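Local atomic coordinates of lectin-related NK cell receptor LY49L1 (Mus musculus, PDB entry 3G8K), a protein that serves as a natural killer cell receptor of the Ly49 family, whose members recognise MHC class I molecules, this chain being its C-type lectin-like domain. Residues Y10-Y14 with F53-V58; S39-L43 with C119-K123; K44-E48 with G82-A87; K26-C31 with W64-S68. The protein carries 1 engineered substitution. One frame throughout, in Å; residues are numbered along the deposited sequence.

Contact 1. Residues Y10-Y14 with F53-V58; sequences YWFCY and FLKLLV
The rings of Y14 and F53 lie almost parallel in an offset stack, their centroids 4.5 Å apart and their planes inclined by only 17°. The two side chains run past each other in opposite directions, so each ring covers the other's stem: CB of F53 sits over the centre of the Y14 ring, 3.9 Å from its centroid, while CB of Y14 lies over one face of the F53 ring at 3.7 Å from that centroid. Because chi1 of Y14 is 179°, with CG swung anti to the backbone N, the tyrosine ring extends over F53 at the start of the segment 53-58. Its OH is hydrogen-bonded to D49.

F12 is turned quite differently. Its ring stands nearly perpendicular to that of F53, at 86°, the two rings meeting obliquely. CB of L57 covers one face of the F12 ring in a CH-pi contact, 4.3 Å from the centroid. The rim is met by methyl groups, CD2 of L54 at 3.7 Å from F12 CE1 and CG1 of V58 at 3.6 Å from F12 CZ. Y19 and F21 of the strand 17-21 add further rings around F12.

Strand 10-14 also pairs antiparallel with a strand of the second subunit, and K9 of that subunit makes a cation-pi contact with Y14. No hydrogen bond joins strand 10-14 to the helix end, so their association within the chain rests on aromatic and aliphatic packing, at the dimer interface.

Contact 2. Residues S39-L43 with C119-K123; sequences SLSLL and CICGK
L43 reaches back over I120 and G122 of the last strand. At the root of its side chain, CB packs against the carbonyl of I120, 3.2 Å from that oxygen, and also faces the I120 CG2 methyl. With CG anti to the backbone N (chi1 169°), the leucine then runs beside I120, both side chains pointing the same way. At the fork, L43 CD2 meets I120 CD1 at 3.9 Å. The other branch turns to the backbone of G122, L43 CD1 lying 3.9 Å from G122 CA; the absence of a side chain there lets the methyl settle onto the main chain.

The backbones are held by three hydrogen bonds. S41 and G122 form an antiparallel hydrogen-bonded pair, in which G122 N gives to S41 O at 2.8 Å and S41 N gives to G122 O in a longer, more bent bond. L43 N donates to I120 O at 2.9 Å. A water also donates to G122 O and has a weak contact with S41 OG.

Before the strand, S39 takes positive phi as the C-prime residue of a Schellman motif ending the helix 28-37. L40 then places CB 3.7 Å from CB of C121, and its CD2 branch lies across K123, 3.8 Å from CB of that lysine. C119 and C121 are joined by disulfides to C31 and C35 on the helix 28-37. A helix fastened by cystine to the final strand is characteristic of the C-type lectin-like fold, here with a second such link.

Contact 3. Residues K44-E48 with G82-A87; sequences KIDNE and GPSKLA
G82 opens the segment against the aliphatic part of K44, whose CD lies 3.9 Å from G82 C. At P83 it is the carbonyl oxygen that counts, since it accepts from K44 NZ. This bond is modelled very short, so its exact length is doubtful. The lysine chain is bent at its third and fourth torsions, and the same ammonium group forms a salt bridge to D46 OD2 at 2.8 Å, meeting the syn lone pair. It thus probably softens the encounter between that carboxylate oxygen and the P83 carbonyl.

S84 is gripped twice: OG donates to I45 O at 2.7 Å in the carbonyl plane, and accepts from L86 N in an ST turn. The first bond is reached because OG stands anti to the backbone N, chi1 178°. K85 contributes its backbone N, which gives to D46 O at 2.8 Å.

L86 then inserts its isobutyl group: the side chains of L86 and I45 cross at a slant, L86 CD2 4.0 Å from I45 CG2, while L86 CD1 rests against the N47 carbonyl, 3.6 Å from its O. At A87 the backbone N donates almost straight, at 169°, to E48 OE1. That bond spans 3.0 Å and meets the carboxylate on its syn side, somewhat out of plane.

The two irregular segments run side by side at the surface. W78 of the strand 75-78 touches K44, I45, S84 and L86, and L51 of the helix 48-57 packs on I45 and L86. N47 caps that helix through E50 N, and K17 of the strand 17-21 forms a salt bridge with D46 OD1.

Contact 4. Residues K26-C31 with W64-S68; sequences KTWSGC and WIGLS
The indole of W28 presents an edge to the face of W64, the planes standing at 81° in an offset edge-to-face pair. Its five-membered ring is directed at the six-membered ring of W64, with CD1 of W28 3.6 Å from CE3 of W64. The W64 face is also covered by the stem of W28, whose CB hangs over the centre of the six-membered ring, 4.1 Å from the centroid. At the W64 edge lies C31, its SG 3.6 Å from CD1 in a sulfur-aromatic contact. K26 O approaches the same edge and accepts a weak bond from W64 NE1, though the position of this oxygen is less certain.

The N-H side of W28 reaches the corner of the second segment. With CG anti to its own backbone N (chi1 -174°), the indole extends past the W64 face toward I65, and NE1 donates to I65 O at 2.8 Å. The bond is bent, with the acceptor 29° out of the indole plane. Beyond it, S68 CB touches the six-membered ring, 3.9 Å from W28 CZ2. One buried indole N-H thereby secures the I65 carbonyl, the first of the inverse gamma turn centred on G66. W64-I65-G66-L67 matches the WIGL motif familiar in C-type lectin-like domains.

T27 caps the start of the helix 28-37, its side chain accepting from G30 N. Strand 118-124 runs parallel to 62-70. C100, from the strand 100-104, touches both tryptophans, and F117 meets W64 edge-to-face, so the first turn of the helix is seated on the central strands.

In the fold
From the N terminus, strand 10-14 begins contact 1, the start of the helix 28-37 begins contact 4, and the adjoining segments 39-43 and 44-48 begin contacts 2 and 3. Closure follows in another order: 53-58 completes contact 1, 64-68 contact 4, 82-87 contact 3, and 119-123 contact 2. Contact 3 therefore falls within the span of contact 2, whereas every other pair crosses. L54 of contact 1 packs on L43 and I120 of contact 2, and the C31–C119 disulfide joins contacts 2 and 4. I45 meets I65 between contacts 3 and 4. Together they tie both helices to the mixed sheet, whose edge strand 10-14 meets the second subunit, and join two surface loops.

Contact 1. Residues Y10-Y14 with F53-V58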
loop_
_atom_site.group_PDB
_atom_site.type_symbol
_atom_site.label_atom_id
_atom_site.label_comp_id
_atom_site.label_asym_id
_atom_site.label_seq_id
_atom_site.Cartn_x
_atom_site.Cartn_y
_atom_site.Cartn_z
ATOM N N TYR A 10 2.992 1.917 -8.086
ATOM C CA TYR A 10 2.085 1.671 -6.954
ATOM C C TYR A 10 2.133 2.821 -6.017
ATOM O O TYR A 10 3.084 3.574 -6.036
ATOM C CB TYR A 10 2.459 0.408 -6.189
ATOM C CG TYR A 10 3.930 0.252 -5.878
ATOM C CD1 TYR A 10 4.743 -0.515 -6.702
ATOM C CD2 TYR A 10 4.484 0.824 -4.751
ATOM C CE1 TYR A 10 6.086 -0.690 -6.388
ATOM C CE2 TYR A 10 5.818 0.658 -4.424
ATOM C CZ TYR A 10 6.618 -0.088 -5.257
ATOM O OH TYR A 10 7.949 -0.249 -4.964
ATOM N N TRP A 11 1.125 2.949 -5.133
ATOM C CA TRP A 11 1.167 4.030 -4.178
ATOM C C TRP A 11 0.167 3.692 -3.117
ATOM O O TRP A 11 -0.566 2.782 -3.267
ATOM C CB TRP A 11 0.877 5.398 -4.842
ATOM C CG TRP A 11 -0.544 5.643 -5.437
ATOM C CD1 TRP A 11 -1.586 6.324 -4.847
ATOM C CD2 TRP A 11 -1.015 5.263 -6.757
ATOM N NE1 TRP A 11 -2.653 6.400 -5.715
ATOM C CE2 TRP A 11 -2.339 5.745 -6.882
ATOM C CE3 TRP A 11 -0.427 4.594 -7.851
ATOM C CZ2 TRP A 11 -3.095 5.547 -8.031
ATOM C CZ3 TRP A 11 -1.163 4.396 -8.972
ATOM C CH2 TRP A 11 -2.478 4.871 -9.073
ATOM N N PHE A 12 0.162 4.393 -2.006
ATOM C CA PHE A 12 -0.887 4.074 -1.041
ATOM C C PHE A 12 -1.381 5.273 -0.278
ATOM O O PHE A 12 -0.789 6.330 -0.405
ATOM C CB PHE A 12 -0.550 2.806 -0.224
ATOM C CG PHE A 12 0.691 2.888 0.579
ATOM C CD1 PHE A 12 0.697 3.589 1.812
ATOM C CD2 PHE A 12 1.813 2.173 0.199
ATOM C CE1 PHE A 12 1.890 3.658 2.630
ATOM C CE2 PHE A 12 2.982 2.203 0.989
ATOM C CZ PHE A 12 3.033 2.959 2.230
ATOM N N CYS A 13 -2.527 5.119 0.387
ATOM C CA CYS A 13 -3.180 6.218 1.023
ATOM C C CYS A 13 -3.616 5.793 2.395
ATOM O O CYS A 13 -3.866 4.623 2.646
ATOM C CB CYS A 13 -4.377 6.724 0.182
ATOM S SG CYS A 13 -3.932 7.177 -1.558
ATOM N N TYR A 14 -3.708 6.765 3.274
ATOM C CA TYR A 14 -4.125 6.507 4.629
ATOM C C TYR A 14 -4.848 7.795 5.066
ATOM O O TYR A 14 -4.232 8.818 5.176
ATOM C CB TYR A 14 -2.937 6.181 5.545
ATOM C CG TYR A 14 -3.339 5.930 7.029
ATOM C CD1 TYR A 14 -4.260 4.921 7.368
ATOM C CD2 TYR A 14 -2.778 6.675 8.064
ATOM C CE1 TYR A 14 -4.626 4.650 8.670
ATOM C CE2 TYR A 14 -3.145 6.427 9.416
ATOM C CZ TYR A 14 -4.071 5.405 9.709
ATOM O OH TYR A 14 -4.435 5.137 11.071
ATOM N N PHE A 53 1.079 3.182 10.946
ATOM C CA PHE A 53 0.673 2.714 9.642
ATOM C C PHE A 53 1.820 2.591 8.613
ATOM O O PHE A 53 1.960 1.550 7.944
ATOM C CB PHE A 53 -0.460 3.569 9.076
ATOM C CG PHE A 53 -0.491 3.543 7.560
ATOM C CD1 PHE A 53 -0.994 2.405 6.885
ATOM C CD2 PHE A 53 0.020 4.625 6.805
ATOM C CE1 PHE A 53 -0.991 2.329 5.482
ATOM C CE2 PHE A 53 0.052 4.553 5.405
ATOM C CZ PHE A 53 -0.478 3.406 4.728
ATOM N N LEU A 54 2.662 3.612 8.465
ATOM C CA LEU A 54 3.692 3.489 7.437
ATOM C C LEU A 54 4.621 2.335 7.724
ATOM O O LEU A 54 5.016 1.647 6.811
ATOM C CB LEU A 54 4.473 4.782 7.205
ATOM C CG LEU A 54 3.746 5.851 6.391
ATOM C CD1 LEU A 54 4.252 7.239 6.888
ATOM C CD2 LEU A 54 4.001 5.593 4.913
ATOM N N LYS A 55 5.007 2.146 8.982
ATOM C CA LYS A 55 5.917 1.049 9.358
ATOM C C LYS A 55 5.263 -0.322 9.066
ATOM O O LYS A 55 5.935 -1.282 8.688
ATOM C CB LYS A 55 6.214 1.102 10.846
ATOM C CG LYS A 55 7.234 2.093 11.345
ATOM C CD LYS A 55 6.902 2.210 12.833
ATOM C CE LYS A 55 7.974 2.853 13.716
ATOM N NZ LYS A 55 7.217 3.292 14.993
ATOM N N LEU A 56 3.955 -0.385 9.266
ATOM C CA LEU A 56 3.089 -1.510 8.853
ATOM C C LEU A 56 3.057 -1.768 7.313
ATOM O O LEU A 56 3.405 -2.873 6.820
ATOM C CB LEU A 56 1.720 -1.170 9.376
ATOM C CG LEU A 56 0.742 -2.100 10.064
ATOM C CD1 LEU A 56 -0.240 -2.589 8.976
ATOM C CD2 LEU A 56 1.446 -3.234 10.925
ATOM N N LEU A 57 2.736 -0.723 6.549
ATOM C CA LEU A 57 2.521 -0.805 5.115
ATOM C C LEU A 57 3.661 -0.652 4.137
ATOM O O LEU A 57 3.524 -1.152 3.032
ATOM C CB LEU A 57 1.450 0.189 4.707
ATOM C CG LEU A 57 0.136 -0.423 4.223
ATOM C CD1 LEU A 57 0.375 -1.715 3.311
ATOM C CD2 LEU A 57 -0.830 -0.745 5.409
ATOM N N VAL A 58 4.745 0.073 4.455
ATOM C CA VAL A 58 5.843 0.262 3.460
ATOM C C VAL A 58 6.570 -1.062 3.170
ATOM O O VAL A 58 6.765 -1.823 4.105
ATOM C CB VAL A 58 6.869 1.337 3.916
ATOM C CG1 VAL A 58 6.285 2.685 3.850
ATOM C CG2 VAL A 58 7.478 1.051 5.333
#

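Contact 2. Residues S39-L43 with C119-K123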
loop_
_atom_site.group_PDB
_atom_site.type_symbol
_atom_site.label_atom_id
_atom_site.label_comp_id
_atom_site.label_asym_id
_atom_site.label_seq_id
_atom_site.Cartn_x
_atom_site.Cartn_y
_atom_site.Cartn_z
ATOM N N SER A 39 5.207 18.341 -7.769
ATOM C CA SER A 39 4.226 18.900 -6.812
ATOM C C SER A 39 3.877 18.038 -5.599
ATOM O O SER A 39 2.791 18.215 -4.990
ATOM C CB SER A 39 2.934 19.338 -7.526
ATOM O OG SER A 39 3.262 20.107 -8.699
ATOM N N LEU A 40 4.803 17.148 -5.223
ATOM C CA LEU A 40 4.716 16.313 -3.995
ATOM C C LEU A 40 5.688 16.962 -3.000
ATOM O O LEU A 40 6.165 18.056 -3.242
ATOM C CB LEU A 40 5.131 14.876 -4.335
ATOM C CG LEU A 40 4.498 14.172 -5.533
ATOM C CD1 LEU A 40 5.102 12.753 -5.895
ATOM C CD2 LEU A 40 2.957 14.085 -5.409
ATOM N N SER A 41 5.976 16.339 -1.876
ATOM C CA SER A 41 6.976 16.878 -1.016
ATOM C C SER A 41 7.577 15.742 -0.260
ATOM O O SER A 41 6.889 14.797 0.080
ATOM C CB SER A 41 6.395 17.929 -0.063
ATOM O OG SER A 41 5.680 17.253 0.928
ATOM N N LEU A 42 8.895 15.784 -0.028
ATOM C CA LEU A 42 9.491 14.732 0.759
ATOM C C LEU A 42 8.676 14.532 2.039
ATOM O O LEU A 42 8.397 15.505 2.735
ATOM C CB LEU A 42 10.968 15.088 1.067
ATOM C CG LEU A 42 11.952 13.923 1.378
ATOM C CD1 LEU A 42 11.845 12.734 0.482
ATOM C CD2 LEU A 42 13.400 14.427 1.325
ATOM N N LEU A 43 8.381 13.285 2.396
ATOM C CA LEU A 43 7.254 12.987 3.267
ATOM C C LEU A 43 7.365 13.612 4.678
ATOM O O LEU A 43 8.359 13.479 5.396
ATOM C CB LEU A 43 6.955 11.467 3.347
ATOM C CG LEU A 43 5.940 11.078 4.474
ATOM C CD1 LEU A 43 4.556 11.331 3.914
ATOM C CD2 LEU A 43 5.998 9.615 4.920
ATOM N N CYS A 119 13.197 7.647 -1.999
ATOM C CA CYS A 119 12.333 8.801 -1.605
ATOM C C CYS A 119 10.883 8.389 -1.407
ATOM O O CYS A 119 10.260 7.757 -2.259
ATOM C CB CYS A 119 12.415 9.983 -2.623
ATOM S SG CYS A 119 13.986 10.134 -3.536
ATOM N N ILE A 120 10.331 8.712 -0.236
ATOM C CA ILE A 120 8.896 8.654 -0.137
ATOM C C ILE A 120 8.399 10.109 -0.076
ATOM O O ILE A 120 8.806 10.903 0.835
ATOM C CB ILE A 120 8.382 7.765 0.992
ATOM C CG1 ILE A 120 6.863 7.786 1.053
ATOM C CG2 ILE A 120 8.943 8.190 2.367
ATOM C CD1 ILE A 120 6.343 6.840 2.160
ATOM N N CYS A 121 7.611 10.449 -1.112
ATOM C CA CYS A 121 6.931 11.742 -1.278
ATOM C C CYS A 121 5.482 11.699 -0.776
ATOM O O CYS A 121 4.760 10.808 -1.096
ATOM C CB CYS A 121 6.881 12.091 -2.735
ATOM S SG CYS A 121 8.503 11.998 -3.562
ATOM N N GLY A 122 5.034 12.634 0.033
ATOM C CA GLY A 122 3.599 12.643 0.329
ATOM C C GLY A 122 2.866 13.800 -0.351
ATOM O O GLY A 122 3.466 14.828 -0.680
ATOM N N LYS A 123 1.572 13.619 -0.549
ATOM C CA LYS A 123 0.621 14.618 -1.033
ATOM C C LYS A 123 -0.764 14.325 -0.433
ATOM O O LYS A 123 -1.301 13.251 -0.590
ATOM C CB LYS A 123 0.538 14.686 -2.563
ATOM C CG LYS A 123 -0.236 15.957 -3.119
ATOM C CD LYS A 123 -0.361 15.856 -4.651
ATOM C CE LYS A 123 -1.148 16.979 -5.301
ATOM N NZ LYS A 123 -1.479 16.552 -6.720
HETATM O O HOH W 1 2.623 17.874 -0.540
#

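Contact 3. Residues K44-E48 with G82-A87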
loop_
_atom_site.group_PDB
_atom_site.type_symbol
_atom_site.label_atom_id
_atom_site.label_comp_id
_atom_site.label_asym_id
_atom_site.label_seq_id
_atom_site.Cartn_x
_atom_site.Cartn_y
_atom_site.Cartn_z
ATOM N N LYS A 44 6.294 14.295 5.059
ATOM C CA LYS A 44 6.148 14.737 6.453
ATOM C C LYS A 44 5.128 13.897 7.261
ATOM O O LYS A 44 4.018 13.719 6.804
ATOM C CB LYS A 44 5.693 16.189 6.470
ATOM C CG LYS A 44 5.383 16.652 7.938
ATOM C CD LYS A 44 5.023 18.114 7.991
ATOM C CE LYS A 44 3.680 18.374 7.300
ATOM N NZ LYS A 44 2.644 18.535 8.412
ATOM N N ILE A 45 5.488 13.499 8.487
ATOM C CA ILE A 45 4.790 12.511 9.221
ATOM C C ILE A 45 4.117 13.348 10.361
ATOM O O ILE A 45 4.758 14.115 11.074
ATOM C CB ILE A 45 5.694 11.347 9.765
ATOM C CG1 ILE A 45 6.504 10.645 8.660
ATOM C CG2 ILE A 45 4.838 10.217 10.545
ATOM C CD1 ILE A 45 7.237 9.401 9.162
ATOM N N ASP A 46 2.804 13.218 10.462
ATOM C CA ASP A 46 2.005 14.153 11.244
ATOM C C ASP A 46 1.771 13.747 12.657
ATOM O O ASP A 46 1.492 14.619 13.495
ATOM C CB ASP A 46 0.668 14.355 10.531
ATOM C CG ASP A 46 0.778 15.347 9.442
ATOM O OD1 ASP A 46 0.313 15.041 8.361
ATOM O OD2 ASP A 46 1.396 16.428 9.670
ATOM N N ASN A 47 1.840 12.447 12.933
ATOM C CA ASN A 47 1.543 11.875 14.250
ATOM C C ASN A 47 1.936 10.401 14.380
ATOM O O ASN A 47 2.359 9.773 13.413
ATOM C CB ASN A 47 0.059 12.099 14.614
ATOM C CG ASN A 47 -0.873 11.570 13.569
ATOM O OD1 ASN A 47 -0.886 10.390 13.315
ATOM N ND2 ASN A 47 -1.672 12.421 12.962
ATOM N N GLU A 48 1.841 9.872 15.598
ATOM C CA GLU A 48 2.181 8.490 15.917
ATOM C C GLU A 48 1.317 7.461 15.180
ATOM O O GLU A 48 1.859 6.423 14.714
ATOM C CB GLU A 48 2.139 8.253 17.427
ATOM C CG GLU A 48 3.296 8.956 18.259
ATOM C CD GLU A 48 3.134 10.498 18.362
ATOM O OE1 GLU A 48 4.101 11.169 18.847
ATOM O OE2 GLU A 48 2.020 11.048 18.019
ATOM N N GLY A 82 7.183 22.684 8.384
ATOM C CA GLY A 82 5.904 21.941 8.296
ATOM C C GLY A 82 5.498 21.582 9.708
ATOM O O GLY A 82 6.340 21.168 10.460
ATOM N N PRO A 83 4.211 21.769 10.088
ATOM C CA PRO A 83 3.864 21.447 11.482
ATOM C C PRO A 83 3.577 19.928 11.716
ATOM O O PRO A 83 2.980 19.226 10.833
ATOM C CB PRO A 83 2.620 22.314 11.725
ATOM C CG PRO A 83 1.942 22.389 10.412
ATOM C CD PRO A 83 3.042 22.283 9.336
ATOM N N SER A 84 3.949 19.423 12.902
ATOM C CA SER A 84 3.728 18.014 13.182
ATOM C C SER A 84 3.390 17.795 14.625
ATOM O O SER A 84 3.832 18.570 15.495
ATOM C CB SER A 84 4.971 17.200 12.843
ATOM O OG SER A 84 4.806 15.817 13.156
ATOM N N LYS A 85 2.629 16.730 14.878
ATOM C CA LYS A 85 2.302 16.286 16.203
ATOM C C LYS A 85 3.025 14.992 16.575
ATOM O O LYS A 85 2.663 14.303 17.558
ATOM C CB LYS A 85 0.797 16.097 16.332
ATOM C CG LYS A 85 -0.012 17.379 16.572
ATOM C CD LYS A 85 0.671 18.344 17.497
ATOM C CE LYS A 85 0.026 19.739 17.343
ATOM N NZ LYS A 85 0.035 20.535 18.639
ATOM N N LEU A 86 4.057 14.659 15.783
ATOM C CA LEU A 86 4.942 13.541 16.044
ATOM C C LEU A 86 6.074 13.968 17.051
ATOM O O LEU A 86 6.941 14.841 16.735
ATOM C CB LEU A 86 5.483 12.979 14.694
ATOM C CG LEU A 86 6.318 11.686 14.780
ATOM C CD1 LEU A 86 5.435 10.451 15.061
ATOM C CD2 LEU A 86 7.152 11.397 13.538
ATOM N N ALA A 87 6.043 13.405 18.260
ATOM C CA ALA A 87 7.037 13.695 19.278
ATOM C C ALA A 87 8.274 12.876 18.959
ATOM O O ALA A 87 8.196 11.661 18.701
ATOM C CB ALA A 87 6.518 13.390 20.717
#

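Contact 4. Residues K26-C31 with W64-S68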
loop_
_atom_site.group_PDB
_atom_site.type_symbol
_atom_site.label_atom_id
_atom_site.label_comp_id
_atom_site.label_asym_id
_atom_site.label_seq_id
_atom_site.Cartn_x
_atom_site.Cartn_y
_atom_site.Cartn_z
ATOM N N LYS A 26 18.247 8.183 -3.958
ATOM C CA LYS A 26 18.839 9.520 -4.068
ATOM C C LYS A 26 19.248 10.026 -2.717
ATOM O O LYS A 26 18.733 9.550 -1.666
ATOM C CB LYS A 26 17.882 10.570 -4.740
ATOM C CG LYS A 26 17.615 10.321 -6.244
ATOM C CD LYS A 26 16.408 11.063 -6.857
ATOM C CE LYS A 26 16.069 10.367 -8.175
ATOM N NZ LYS A 26 16.813 10.946 -9.320
ATOM N N THR A 27 20.110 11.036 -2.757
ATOM C CA THR A 27 20.601 11.739 -1.602
ATOM C C THR A 27 19.402 12.417 -0.993
ATOM O O THR A 27 18.431 12.605 -1.681
ATOM C CB THR A 27 21.603 12.833 -2.063
ATOM O OG1 THR A 27 20.963 13.744 -3.006
ATOM C CG2 THR A 27 22.897 12.177 -2.679
ATOM N N TRP A 28 19.467 12.855 0.262
ATOM C CA TRP A 28 18.283 13.483 0.859
ATOM C C TRP A 28 17.848 14.675 0.027
ATOM O O TRP A 28 16.661 14.902 -0.166
ATOM C CB TRP A 28 18.583 13.934 2.279
ATOM C CG TRP A 28 17.393 14.460 3.057
ATOM C CD1 TRP A 28 16.578 13.744 3.910
ATOM C CD2 TRP A 28 16.912 15.818 3.093
ATOM N NE1 TRP A 28 15.645 14.574 4.477
ATOM C CE2 TRP A 28 15.816 15.847 3.990
ATOM C CE3 TRP A 28 17.298 17.024 2.453
ATOM C CZ2 TRP A 28 15.096 17.017 4.233
ATOM C CZ3 TRP A 28 16.592 18.172 2.713
ATOM C CH2 TRP A 28 15.511 18.177 3.586
ATOM N N SER A 29 18.820 15.450 -0.460
ATOM C CA SER A 29 18.523 16.720 -1.140
ATOM C C SER A 29 17.915 16.419 -2.493
ATOM O O SER A 29 17.081 17.125 -2.969
ATOM C CB SER A 29 19.827 17.542 -1.307
ATOM O OG SER A 29 19.832 18.622 -0.381
ATOM N N GLY A 30 18.455 15.426 -3.159
ATOM C CA GLY A 30 17.964 15.069 -4.428
ATOM C C GLY A 30 16.571 14.512 -4.460
ATOM O O GLY A 30 15.936 14.567 -5.505
ATOM N N CYS A 31 16.136 13.938 -3.324
ATOM C CA CYS A 31 14.827 13.387 -3.086
ATOM C C CYS A 31 13.892 14.538 -2.798
ATOM O O CYS A 31 12.721 14.528 -3.170
ATOM C CB CYS A 31 14.834 12.458 -1.824
ATOM S SG CYS A 31 15.253 10.764 -2.096
ATOM N N TRP A 64 14.102 8.007 2.650
ATOM C CA TRP A 64 14.251 9.431 3.118
ATOM C C TRP A 64 12.924 10.075 3.337
ATOM O O TRP A 64 12.013 9.828 2.588
ATOM C CB TRP A 64 14.989 10.262 2.065
ATOM C CG TRP A 64 16.509 10.120 1.962
ATOM C CD1 TRP A 64 17.238 9.886 0.717
ATOM C CD2 TRP A 64 17.530 10.124 2.997
ATOM N NE1 TRP A 64 18.558 9.763 1.007
ATOM C CE2 TRP A 64 18.794 9.949 2.344
ATOM C CE3 TRP A 64 17.528 10.296 4.376
ATOM C CZ2 TRP A 64 19.985 9.947 3.047
ATOM C CZ3 TRP A 64 18.706 10.276 5.053
ATOM C CH2 TRP A 64 19.908 10.144 4.428
ATOM N N ILE A 65 12.795 10.912 4.382
ATOM C CA ILE A 65 11.554 11.595 4.669
ATOM C C ILE A 65 11.980 13.035 4.928
ATOM O O ILE A 65 13.188 13.335 5.010
ATOM C CB ILE A 65 10.722 10.966 5.920
ATOM C CG1 ILE A 65 11.490 11.183 7.240
ATOM C CG2 ILE A 65 10.214 9.491 5.557
ATOM C CD1 ILE A 65 11.025 10.456 8.379
ATOM N N GLY A 66 11.032 13.938 4.940
ATOM C CA GLY A 66 11.370 15.376 4.881
ATOM C C GLY A 66 11.661 15.998 6.247
ATOM O O GLY A 66 11.063 16.990 6.615
ATOM N N LEU A 67 12.610 15.401 6.958
ATOM C CA LEU A 67 12.984 15.809 8.291
ATOM C C LEU A 67 14.533 15.858 8.354
ATOM O O LEU A 67 15.225 14.938 7.882
ATOM C CB LEU A 67 12.406 14.830 9.333
ATOM C CG LEU A 67 12.823 15.039 10.816
ATOM C CD1 LEU A 67 12.185 16.296 11.354
ATOM C CD2 LEU A 67 12.377 13.851 11.682
ATOM N N SER A 68 15.048 16.950 8.896
ATOM C CA SER A 68 16.479 17.232 8.898
ATOM C C SER A 68 16.791 18.075 10.074
ATOM O O SER A 68 15.915 18.699 10.592
ATOM C CB SER A 68 17.023 17.769 7.578
ATOM O OG SER A 68 16.772 19.113 7.260
#